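Local coordinates for chitooligosaccharide oxidase (Gibberella zeae, PDB 6Y0R), which oxidises the C1 hydroxyl of chitooligosaccharides to the lactone with a bicovalently bound FAD, reducing molecular oxygen to hydrogen peroxide, at residues A[392-396]-A[397-401]. Sequence-based numbering, arbitrary orientation.
Sequences SDTAY and VHRDT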
ATOM      1  N   SER A 392       8.199 -11.307 -12.865  1.00 19.96           N
ATOM      2  CA  SER A 392       7.455 -11.000 -14.099  1.00 21.41           C
ATOM      3  C   SER A 392       6.030 -11.556 -14.071  1.00 20.39           C
ATOM      4  O   SER A 392       5.290 -11.290 -14.994  1.00 19.75           O
ATOM      5  CB  SER A 392       8.241 -11.517 -15.310  1.00 24.94           C
ATOM      6  OG  SER A 392       8.423 -12.908 -15.173  1.00 29.90           O
ATOM      7  N   ASP A 393       5.619 -12.319 -13.042  1.00 20.28           N
ATOM      8  CA  ASP A 393       4.275 -12.957 -13.032  1.00 20.53           C
ATOM      9  C   ASP A 393       3.128 -11.940 -12.882  1.00 19.67           C
ATOM     10  O   ASP A 393       2.001 -12.180 -13.347  1.00 21.08           O
ATOM     11  CB  ASP A 393       4.211 -14.025 -11.948  1.00 21.46           C
ATOM     12  CG  ASP A 393       4.969 -15.302 -12.246  1.00 24.15           C
ATOM     13  OD1 ASP A 393       5.374 -15.514 -13.423  1.00 26.28           O
ATOM     14  OD2 ASP A 393       5.164 -16.079 -11.285  1.00 24.77           O
ATOM     15  N   THR A 394       3.363 -10.809 -12.196  1.00 17.92           N
ATOM     16  CA  THR A 394       2.400  -9.699 -12.072  1.00 17.20           C
ATOM     17  C   THR A 394       3.211  -8.415 -12.296  1.00 16.93           C
ATOM     18  O   THR A 394       4.436  -8.509 -12.310  1.00 17.04           O
ATOM     19  CB  THR A 394       1.740  -9.650 -10.689  1.00 17.93           C
ATOM     20  OG1 THR A 394       2.732  -9.436  -9.683  1.00 16.85           O
ATOM     21  CG2 THR A 394       0.955 -10.912 -10.363  1.00 19.82           C
ATOM     22  N   ALA A 395       2.546  -7.279 -12.419  1.00 17.92           N
ATOM     23  CA  ALA A 395       3.263  -5.980 -12.504  1.00 17.60           C
ATOM     24  C   ALA A 395       4.059  -5.733 -11.218  1.00 18.02           C
ATOM     25  O   ALA A 395       5.065  -5.011 -11.268  1.00 15.17           O
ATOM     26  CB  ALA A 395       2.271  -4.886 -12.768  1.00 17.65           C
ATOM     27  N   TYR A 396       3.692  -6.332 -10.077  1.00 16.15           N
ATOM     28  CA  TYR A 396       4.426  -6.181  -8.797  1.00 17.29           C
ATOM     29  C   TYR A 396       5.775  -6.909  -8.919  1.00 18.12           C
ATOM     30  O   TYR A 396       5.844  -8.175  -9.007  1.00 17.93           O
ATOM     31  CB  TYR A 396       3.610  -6.724  -7.623  1.00 16.98           C
ATOM     32  CG  TYR A 396       4.266  -6.483  -6.297  1.00 18.30           C
ATOM     33  CD1 TYR A 396       5.211  -7.354  -5.786  1.00 18.18           C
ATOM     34  CD2 TYR A 396       3.955  -5.346  -5.579  1.00 20.54           C
ATOM     35  CE1 TYR A 396       5.829  -7.111  -4.574  1.00 21.48           C
ATOM     36  CE2 TYR A 396       4.571  -5.083  -4.371  1.00 23.12           C
ATOM     37  CZ  TYR A 396       5.508  -5.968  -3.868  1.00 27.01           C
ATOM     38  OH  TYR A 396       6.101  -5.722  -2.660  1.00 38.08           O
ATOM     39  N   VAL A 397       6.859  -6.156  -8.956  1.00 17.18           N
ATOM     40  CA  VAL A 397       8.165  -6.723  -9.352  1.00 16.80           C
ATOM     41  C   VAL A 397       8.951  -7.271  -8.159  1.00 16.93           C
ATOM     42  O   VAL A 397       9.825  -8.117  -8.387  1.00 18.33           O
ATOM     43  CB  VAL A 397       8.962  -5.690 -10.152  1.00 16.42           C
ATOM     44  CG1 VAL A 397       9.620  -4.659  -9.255  1.00 15.78           C
ATOM     45  CG2 VAL A 397      10.003  -6.367 -11.041  1.00 18.70           C
ATOM     46  N   HIS A 398       8.742  -6.787  -6.936  1.00 15.40           N
ATOM     47  CA  HIS A 398       9.680  -6.994  -5.804  1.00 16.05           C
ATOM     48  C   HIS A 398       9.416  -8.357  -5.147  1.00 18.07           C
ATOM     49  O   HIS A 398       9.087  -8.423  -3.941  1.00 18.06           O
ATOM     50  CB  HIS A 398       9.613  -5.801  -4.840  1.00 18.59           C
ATOM     51  CG  HIS A 398      10.010  -4.513  -5.474  1.00 18.45           C
ATOM     52  ND1 HIS A 398      11.205  -4.361  -6.172  1.00 20.93           N
ATOM     53  CD2 HIS A 398       9.413  -3.289  -5.457  1.00 20.02           C
ATOM     54  CE1 HIS A 398      11.251  -3.106  -6.620  1.00 20.92           C
ATOM     55  NE2 HIS A 398      10.191  -2.448  -6.203  1.00 19.46           N
ATOM     56  N   ARG A 399       9.533  -9.411  -5.941  1.00 18.45           N
ATOM     57  CA  ARG A 399       9.302 -10.808  -5.479  1.00 17.88           C
ATOM     58  C   ARG A 399      10.616 -11.463  -5.041  1.00 20.92           C
ATOM     59  O   ARG A 399      10.574 -12.572  -4.420  1.00 22.58           O
ATOM     60  CB  ARG A 399       8.726 -11.592  -6.654  1.00 16.41           C
ATOM     61  CG  ARG A 399       7.424 -11.047  -7.207  1.00 16.54           C
ATOM     62  CD  ARG A 399       6.262 -11.143  -6.229  1.00 16.18           C
ATOM     63  NE  ARG A 399       4.966 -10.866  -6.824  1.00 15.92           N
ATOM     64  CZ  ARG A 399       3.819 -10.956  -6.209  1.00 17.15           C
ATOM     65  NH1 ARG A 399       2.710 -10.716  -6.876  1.00 17.38           N
ATOM     66  NH2 ARG A 399       3.799 -11.371  -4.950  1.00 16.63           N
ATOM     67  N   ASP A 400      11.734 -10.855  -5.422  1.00 21.10           N
ATOM     68  CA  ASP A 400      13.102 -11.374  -5.231  1.00 22.49           C
ATOM     69  C   ASP A 400      13.720 -10.773  -3.959  1.00 22.25           C
ATOM     70  O   ASP A 400      14.727 -11.298  -3.458  1.00 27.62           O
ATOM     71  CB  ASP A 400      13.886 -11.079  -6.522  1.00 26.77           C
ATOM     72  CG  ASP A 400      14.012  -9.585  -6.926  1.00 32.71           C
ATOM     73  OD1 ASP A 400      13.064  -8.728  -6.714  1.00 19.76           O
ATOM     74  OD2 ASP A 400      15.096  -9.245  -7.504  1.00 41.16           O
ATOM     75  N   THR A 401      13.085  -9.784  -3.344  1.00 19.98           N
ATOM     76  CA  THR A 401      13.596  -9.081  -2.165  1.00 20.07           C
ATOM     77  C   THR A 401      13.133  -9.802  -0.897  1.00 19.28           C
ATOM     78  O   THR A 401      12.139 -10.545  -0.949  1.00 22.84           O
ATOM     79  CB  THR A 401      13.205  -7.604  -2.257  1.00 20.73           C
ATOM     80  OG1 THR A 401      11.821  -7.557  -2.590  1.00 21.04           O
ATOM     81  CG2 THR A 401      13.980  -6.835  -3.297  1.00 22.77           C
TER
HETATM   82  O   HOH W   1       5.298 -10.668  -9.713  1.00 16.02           O
HETATM   83  O   HOH W   2       8.159  -7.052  -1.739  1.00 22.86           O
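In the loop between strands 371-378 and 403-411 the backbone folds tightly at His-398, the centre of an inverse gamma turn whose Arg-399 N to Val-397 O bond is weak. The turn brings the side chain of Arg-399 back beside Tyr-396 and Thr-394. The chain turns about its CB-CG bond (chi2 -66°) and then runs extended, which carries the guanidinium to the threonine hydroxyl. There Arg-399 NH1 donates to Thr-394 OG1 at 3.1 Å. The bond is nearly straight (165°) and lies close to the guanidinium plane. A water also sits at this edge. It accepts from Arg-399 NE (2.9 Å), donates to Tyr-396 O and bonds to Thr-394 OG1 at 2.8 Å. Tyr-396 N adds a weak bond to the same hydroxyl oxygen. One face of the guanidinium receives Tyr-396 CD1, 3.7 Å above its plane and toward the rim. The two planes are 68° apart, so the groups are not stacked. The tyrosine CG is anti to its own N, and the ring lies alongside the turn. Tyr-396 CE1 reaches His-398 CB at 4.0 Å. A second water, in the ring plane, bonds to Tyr-396 OH at 2.6 Å and donates to His-398 O. Asp-180 forms a salt bridge with Arg-399 NH1, and Val-386 O takes a bond from NH2. Together they probably fix the rotation of the guanidinium. His-398 NE2 is held by Met-460 O. The arrangement is an inverse gamma turn in a buried part of the loop that feeds strand 403-411 of the seven-stranded antiparallel sheet, with the Tyr-396 side chain about 8 Å from the FAD.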